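Local coordinates for protein B- and T-lymphocyte attenuator (Mus musculus, PDB 1XAU) that acts as an inhibitory receptor on lymphocytes, damping antigen-receptor signalling through SHP-1 and SHP-2 and interacting with TNFRSF14 (HVEM) through its extracellular immunoglobulin domain, at residues C96-N99 with V104-S107; L66-E71 with P77-H82. All blocks are in the same frame, centred on the assembly; numbering follows the deposited sequence.

Contact 1: residues C96-N99 with V104-S107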
ATOM      1  N   CYS A  96       4.021  -2.204  -0.170  1.00 17.12           N
ATOM      2  CA  CYS A  96       3.436  -3.052   0.870  1.00 17.18           C
ATOM      3  C   CYS A  96       4.411  -4.251   1.060  1.00 18.58           C
ATOM      4  O   CYS A  96       5.210  -4.570   0.159  1.00 16.97           O
ATOM      5  CB  CYS A  96       1.953  -3.475   0.478  1.00 18.50           C
ATOM      6  SG  CYS A  96       1.872  -4.084  -1.266  1.00 22.37           S
ATOM      7  N   SER A  97       4.409  -4.856   2.236  1.00 19.46           N
ATOM      8  CA  SER A  97       5.338  -5.983   2.453  1.00 20.45           C
ATOM      9  C   SER A  97       4.709  -6.913   3.453  1.00 22.06           C
ATOM     10  O   SER A  97       3.744  -6.570   4.153  1.00 20.09           O
ATOM     11  CB  SER A  97       6.713  -5.553   3.010  1.00 22.34           C
ATOM     12  OG  SER A  97       6.510  -4.704   4.114  1.00 26.34           O
ATOM     13  N   THR A  98       5.257  -8.119   3.528  1.00 22.96           N
ATOM     14  CA  THR A  98       4.713  -9.020   4.488  1.00 26.58           C
ATOM     15  C   THR A  98       5.837  -9.989   4.856  1.00 29.33           C
ATOM     16  O   THR A  98       6.700 -10.258   4.045  1.00 28.60           O
ATOM     17  CB  THR A  98       3.475  -9.791   3.924  1.00 26.90           C
ATOM     18  OG1 THR A  98       2.971 -10.673   4.950  1.00 28.99           O
ATOM     19  CG2 THR A  98       3.849 -10.663   2.753  1.00 27.40           C
ATOM     20  N   ASN A  99       5.825 -10.455   6.096  1.00 33.77           N
ATOM     21  CA  ASN A  99       6.785 -11.457   6.597  1.00 38.17           C
ATOM     22  C   ASN A  99       5.767 -12.596   6.645  1.00 40.43           C
ATOM     23  O   ASN A  99       4.822 -12.575   7.467  1.00 40.46           O
ATOM     24  CB  ASN A  99       7.264 -11.123   8.028  1.00 40.29           C
ATOM     25  CG  ASN A  99       7.944  -9.778   8.115  1.00 42.91           C
ATOM     26  OD1 ASN A  99       8.495  -9.277   7.101  1.00 44.67           O
ATOM     27  ND2 ASN A  99       7.951  -9.171   9.327  1.00 43.83           N
ATOM     28  N   VAL A 104      10.598 -12.400   3.734  1.00 37.38           N
ATOM     29  CA  VAL A 104      10.045 -11.075   3.529  1.00 34.16           C
ATOM     30  C   VAL A 104       9.599 -10.993   2.088  1.00 32.08           C
ATOM     31  O   VAL A 104      10.359 -11.352   1.161  1.00 31.59           O
ATOM     32  CB  VAL A 104      11.114  -9.995   3.752  1.00 34.23           C
ATOM     33  CG1 VAL A 104      10.519  -8.599   3.513  1.00 33.91           C
ATOM     34  CG2 VAL A 104      11.669 -10.141   5.179  1.00 34.66           C
ATOM     35  N   ILE A 105       8.357 -10.573   1.870  1.00 29.08           N
ATOM     36  CA  ILE A 105       7.919 -10.436   0.520  1.00 27.04           C
ATOM     37  C   ILE A 105       7.674  -8.933   0.347  1.00 26.48           C
ATOM     38  O   ILE A 105       7.077  -8.323   1.223  1.00 25.44           O
ATOM     39  CB  ILE A 105       6.638 -11.231   0.289  1.00 26.81           C
ATOM     40  CG1 ILE A 105       6.935 -12.730   0.547  1.00 27.41           C
ATOM     41  CG2 ILE A 105       6.127 -10.956  -1.109  1.00 25.78           C
ATOM     42  CD1 ILE A 105       5.693 -13.595   0.570  1.00 27.77           C
ATOM     43  N   ASN A 106       8.106  -8.361  -0.765  1.00 25.19           N
ATOM     44  CA  ASN A 106       7.934  -6.917  -0.984  1.00 24.95           C
ATOM     45  C   ASN A 106       7.201  -6.648  -2.284  1.00 23.32           C
ATOM     46  O   ASN A 106       6.960  -7.570  -3.087  1.00 23.11           O
ATOM     47  CB  ASN A 106       9.297  -6.231  -1.020  1.00 27.14           C
ATOM     48  CG  ASN A 106       9.967  -6.162   0.371  1.00 28.45           C
ATOM     49  OD1 ASN A 106      10.999  -6.754   0.564  1.00 31.09           O
ATOM     50  ND2 ASN A 106       9.373  -5.445   1.318  1.00 29.97           N
ATOM     51  N   SER A 107       6.845  -5.390  -2.517  1.00 20.53           N
ATOM     52  CA  SER A 107       6.131  -5.073  -3.737  1.00 18.53           C
ATOM     53  C   SER A 107       6.872  -3.972  -4.409  1.00 17.92           C
ATOM     54  O   SER A 107       7.773  -3.397  -3.841  1.00 17.71           O
ATOM     55  CB  SER A 107       4.716  -4.482  -3.479  1.00 16.91           C
ATOM     56  OG  SER A 107       4.803  -3.223  -2.776  1.00 16.14           O
TER
HETATM   57  O   HOH W   1       7.684  -3.744  -0.167  1.00 34.13           O
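Thr-98 and Ile-105 face each other as a hydrogen-bonded pair where the short segments 96-99 and 104-106 of a hairpin run antiparallel, at 165°, with axes 4.7 Å apart at their closest. Ile-105 N reaches Thr-98 O at 2.8 Å in a nearly straight bond, and Thr-98 N returns one to Ile-105 O. Next to them Asn-99 and Val-104 form a non-hydrogen-bonded pair.

At the Cys-96 end a side chain joins in: Cys-96 N donates to Ser-107 OG at 2.9 Å, almost linearly (171°). The hydroxyl is placed for this by chi1 of 63°, which tucks OG between its own backbone N and carbonyl carbon. Serine, short and polar, suits the spot, since its CB also lies against Cys-96 SG. A water on the Asn-106 side bridges the two segments; it donates to Cys-96 O at 2.6 Å and accepts from Asn-106 ND2 and Ser-107 N, bringing the exposed asparagine amide into the join.

The side chains alternate. Thr-98 and Ile-105 lie side by side on the face shared with Cys-96, Thr-98 CG2 meeting Ile-105 CB at 3.8 Å. With the methyl turned to isoleucine, OG1 can use Asn-46 O, so both halves of the threonine are employed. On the other face Asn-106 ND2 comes to Ser-97 CB at 3.2 Å, and Asn-99 OD1 rests on the methyls of Val-104.

This is the F-G hairpin of a V-type immunoglobulin domain. Cys-96 crosses the sandwich in the disulfide to Cys-36 on strand 32-39, while Leu-16 of strand 15-16 covers Cys-96, Ile-105 and Ser-107. Strand 47-52 continues the sheet beyond 96-99, Ser-97 bonding to Thr-48 through the backbone.

Contact 2: residues L66-E71 with P77-H82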
ATOM      1  N   LEU A  66      -5.698   7.984   8.434  1.00 16.81           N
ATOM      2  CA  LEU A  66      -4.969   7.045   7.551  1.00 16.71           C
ATOM      3  C   LEU A  66      -5.281   5.669   8.123  1.00 17.16           C
ATOM      4  O   LEU A  66      -4.925   5.392   9.319  1.00 17.64           O
ATOM      5  CB  LEU A  66      -3.467   7.243   7.663  1.00 17.52           C
ATOM      6  CG  LEU A  66      -2.625   6.564   6.600  1.00 18.40           C
ATOM      7  CD1 LEU A  66      -3.074   6.980   5.245  1.00 18.17           C
ATOM      8  CD2 LEU A  66      -1.081   6.926   6.857  1.00 19.24           C
ATOM      9  N   TYR A  67      -5.887   4.795   7.319  1.00 16.96           N
ATOM     10  CA  TYR A  67      -6.270   3.483   7.837  1.00 15.74           C
ATOM     11  C   TYR A  67      -6.245   2.484   6.713  1.00 16.37           C
ATOM     12  O   TYR A  67      -6.131   2.864   5.551  1.00 14.72           O
ATOM     13  CB  TYR A  67      -7.671   3.521   8.538  1.00 16.18           C
ATOM     14  CG  TYR A  67      -8.802   3.837   7.579  1.00 16.54           C
ATOM     15  CD1 TYR A  67      -9.504   2.794   6.959  1.00 15.26           C
ATOM     16  CD2 TYR A  67      -9.202   5.143   7.328  1.00 17.60           C
ATOM     17  CE1 TYR A  67     -10.569   3.040   6.123  1.00 17.40           C
ATOM     18  CE2 TYR A  67     -10.320   5.422   6.469  1.00 17.87           C
ATOM     19  CZ  TYR A  67     -10.982   4.381   5.878  1.00 18.79           C
ATOM     20  OH  TYR A  67     -12.030   4.668   4.984  1.00 18.98           O
ATOM     21  N   THR A  68      -6.392   1.194   7.051  1.00 15.75           N
ATOM     22  CA  THR A  68      -6.305   0.169   6.027  1.00 16.65           C
ATOM     23  C   THR A  68      -7.542  -0.694   5.998  1.00 18.29           C
ATOM     24  O   THR A  68      -8.387  -0.694   6.956  1.00 17.99           O
ATOM     25  CB  THR A  68      -5.080  -0.759   6.245  1.00 15.44           C
ATOM     26  OG1 THR A  68      -5.237  -1.491   7.471  1.00 16.22           O
ATOM     27  CG2 THR A  68      -3.735   0.049   6.371  1.00 13.52           C
ATOM     28  N   SER A  69      -7.711  -1.402   4.895  1.00 18.16           N
ATOM     29  CA  SER A  69      -8.852  -2.337   4.798  1.00 19.15           C
ATOM     30  C   SER A  69      -8.495  -3.384   3.739  1.00 20.64           C
ATOM     31  O   SER A  69      -7.538  -3.239   2.927  1.00 18.94           O
ATOM     32  CB  SER A  69     -10.154  -1.640   4.353  1.00 18.70           C
ATOM     33  OG  SER A  69     -10.208  -1.338   2.969  1.00 19.56           O
ATOM     34  N   TRP A  70      -9.306  -4.438   3.715  1.00 20.88           N
ATOM     35  CA  TRP A  70      -9.149  -5.461   2.700  1.00 23.60           C
ATOM     36  C   TRP A  70     -10.404  -5.414   1.822  1.00 26.63           C
ATOM     37  O   TRP A  70     -11.514  -5.259   2.321  1.00 26.61           O
ATOM     38  CB  TRP A  70      -8.961  -6.860   3.322  1.00 22.67           C
ATOM     39  CG  TRP A  70      -7.619  -7.117   3.766  1.00 21.75           C
ATOM     40  CD1 TRP A  70      -7.123  -6.907   5.002  1.00 22.18           C
ATOM     41  CD2 TRP A  70      -6.583  -7.737   3.002  1.00 21.64           C
ATOM     42  NE1 TRP A  70      -5.835  -7.390   5.078  1.00 22.62           N
ATOM     43  CE2 TRP A  70      -5.481  -7.902   3.856  1.00 21.34           C
ATOM     44  CE3 TRP A  70      -6.490  -8.181   1.679  1.00 20.15           C
ATOM     45  CZ2 TRP A  70      -4.283  -8.504   3.441  1.00 22.86           C
ATOM     46  CZ3 TRP A  70      -5.270  -8.782   1.247  1.00 20.40           C
ATOM     47  CH2 TRP A  70      -4.200  -8.936   2.120  1.00 20.98           C
ATOM     48  N   GLU A  71     -10.238  -5.491   0.506  1.00 29.81           N
ATOM     49  CA  GLU A  71     -11.386  -5.521  -0.379  1.00 34.25           C
ATOM     50  C   GLU A  71     -11.379  -6.880  -1.078  1.00 37.03           C
ATOM     51  O   GLU A  71     -10.331  -7.334  -1.570  1.00 35.68           O
ATOM     52  CB  GLU A  71     -11.308  -4.422  -1.432  1.00 35.38           C
ATOM     53  CG  GLU A  71     -11.235  -3.033  -0.891  1.00 38.91           C
ATOM     54  CD  GLU A  71     -11.320  -1.973  -2.014  1.00 41.00           C
ATOM     55  OE1 GLU A  71     -11.514  -2.366  -3.204  1.00 43.52           O
ATOM     56  OE2 GLU A  71     -11.193  -0.747  -1.708  1.00 42.35           O
ATOM     57  N   PRO A  77      -7.790 -10.455  -3.983  1.00 32.61           N
ATOM     58  CA  PRO A  77      -8.033  -9.611  -2.796  1.00 29.76           C
ATOM     59  C   PRO A  77      -7.086  -8.412  -2.910  1.00 27.33           C
ATOM     60  O   PRO A  77      -6.025  -8.516  -3.524  1.00 25.79           O
ATOM     61  CB  PRO A  77      -7.655 -10.521  -1.626  1.00 30.98           C
ATOM     62  CG  PRO A  77      -7.770 -11.929  -2.194  1.00 31.87           C
ATOM     63  CD  PRO A  77      -7.236 -11.767  -3.591  1.00 32.72           C
ATOM     64  N   VAL A  78      -7.499  -7.280  -2.347  1.00 23.91           N
ATOM     65  CA  VAL A  78      -6.705  -6.084  -2.410  1.00 21.87           C
ATOM     66  C   VAL A  78      -6.568  -5.489  -1.008  1.00 19.33           C
ATOM     67  O   VAL A  78      -7.558  -5.374  -0.275  1.00 19.09           O
ATOM     68  CB  VAL A  78      -7.377  -5.045  -3.321  1.00 21.81           C
ATOM     69  CG1 VAL A  78      -6.520  -3.838  -3.362  1.00 22.56           C
ATOM     70  CG2 VAL A  78      -7.490  -5.592  -4.807  1.00 22.48           C
ATOM     71  N   PHE A  79      -5.341  -5.211  -0.610  1.00 17.61           N
ATOM     72  CA  PHE A  79      -5.093  -4.549   0.675  1.00 16.68           C
ATOM     73  C   PHE A  79      -5.013  -3.063   0.342  1.00 17.19           C
ATOM     74  O   PHE A  79      -4.301  -2.679  -0.559  1.00 17.92           O
ATOM     75  CB  PHE A  79      -3.769  -5.043   1.281  1.00 15.35           C
ATOM     76  CG  PHE A  79      -3.495  -4.503   2.586  1.00 15.88           C
ATOM     77  CD1 PHE A  79      -4.442  -4.581   3.597  1.00 16.91           C
ATOM     78  CD2 PHE A  79      -2.224  -3.934   2.850  1.00 15.97           C
ATOM     79  CE1 PHE A  79      -4.146  -4.082   4.897  1.00 16.74           C
ATOM     80  CE2 PHE A  79      -1.898  -3.431   4.143  1.00 16.51           C
ATOM     81  CZ  PHE A  79      -2.873  -3.497   5.158  1.00 18.45           C
ATOM     82  N   VAL A  80      -5.764  -2.239   1.046  1.00 15.31           N
ATOM     83  CA  VAL A  80      -5.879  -0.848   0.704  1.00 15.63           C
ATOM     84  C   VAL A  80      -5.446   0.108   1.799  1.00 14.47           C
ATOM     85  O   VAL A  80      -5.692  -0.179   2.970  1.00 14.81           O
ATOM     86  CB  VAL A  80      -7.377  -0.641   0.456  1.00 15.88           C
ATOM     87  CG1 VAL A  80      -7.655   0.714  -0.103  1.00 16.08           C
ATOM     88  CG2 VAL A  80      -7.845  -1.762  -0.506  1.00 18.20           C
ATOM     89  N   LEU A  81      -4.833   1.210   1.408  1.00 14.39           N
ATOM     90  CA  LEU A  81      -4.434   2.289   2.320  1.00 13.16           C
ATOM     91  C   LEU A  81      -5.367   3.445   1.981  1.00 13.62           C
ATOM     92  O   LEU A  81      -5.372   3.958   0.841  1.00 15.33           O
ATOM     93  CB  LEU A  81      -2.949   2.639   2.102  1.00 12.93           C
ATOM     94  CG  LEU A  81      -2.511   3.829   2.972  1.00 13.56           C
ATOM     95  CD1 LEU A  81      -2.502   3.358   4.476  1.00 14.41           C
ATOM     96  CD2 LEU A  81      -1.107   4.298   2.521  1.00 13.91           C
ATOM     97  N   HIS A  82      -6.101   3.941   2.978  1.00 13.25           N
ATOM     98  CA  HIS A  82      -7.087   5.028   2.756  1.00 13.48           C
ATOM     99  C   HIS A  82      -6.641   6.311   3.434  1.00 14.17           C
ATOM    100  O   HIS A  82      -6.379   6.305   4.646  1.00 14.40           O
ATOM    101  CB  HIS A  82      -8.392   4.673   3.417  1.00 15.24           C
ATOM    102  CG  HIS A  82      -8.994   3.400   2.924  1.00 16.18           C
ATOM    103  ND1 HIS A  82      -9.928   3.368   1.922  1.00 17.81           N
ATOM    104  CD2 HIS A  82      -8.853   2.126   3.358  1.00 17.66           C
ATOM    105  CE1 HIS A  82     -10.341   2.115   1.755  1.00 17.59           C
ATOM    106  NE2 HIS A  82      -9.711   1.344   2.613  1.00 17.65           N
TER
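The His-82 ring lies between Tyr-67 on one face and Val-80 CG1 on the other, with Ser-69 OG and Tyr-67 O at its edge. Its plane is only 14° from that of the tyrosine, but the rings barely overlap: His-82 CB lies over the phenol face, 3.7 Å from its centroid, and the imidazole meets it along its CG-CD2 side, His-82 CD2 3.4 Å from Tyr-67 CE1. In the imidazole plane NE2 shares a 2.8 Å hydrogen bond with Ser-69 OG, which should limit rotation of the ring.

On the opposite side of the strands, Phe-79 CB stands over the six-membered ring of Trp-70, 6° from the normal, and Phe-79 CD1 approaches Trp-70 NE1 at 3.5 Å; the ring planes are oblique. Thr-68 CB packs on Phe-79 CZ. These strands are a beta hairpin at the rim of one sheet of the immunoglobulin sandwich, held by three hydrogen-bonded pairs: Tyr-67 with His-82, Ser-69 with Val-80, Glu-71 with Val-78. Aromatic bulk suits the inward face, where Phe-79 meets Trp-49 of the facing sheet. Outside, Glu-71 CG lies on Val-80 CG2 at 3.6 Å, its extended chain carrying the carboxylate to a salt bridge with Arg-74.

How the contacts relate
Both contacts are antiparallel hairpins of one immunoglobulin sandwich, but they belong to opposite sheets: contact 2 pairs 66-71 with 78-83, contact 1 pairs 92-100 with 103-114. Their centres are 15 Å apart and they do not touch. Strand 47-52 touches both: it pairs with 92-100 in its sheet and packs side chains on Phe-79 and Trp-70. Strand 32-39 joins them too, bonding to 78-83 and carrying the disulfide partner of Cys-96. In contact 1 Cys-96 to Thr-98 are buried while Asn-99, Val-104 and Asn-106 are exposed; in contact 2 Val-78 to Leu-81 are buried and Tyr-67 is exposed. Contact 2, with longer segments and several aromatic rings, buries 740 Å² against 338 Å²; contact 1 adds polar side-chain and water bonds to its backbone pair.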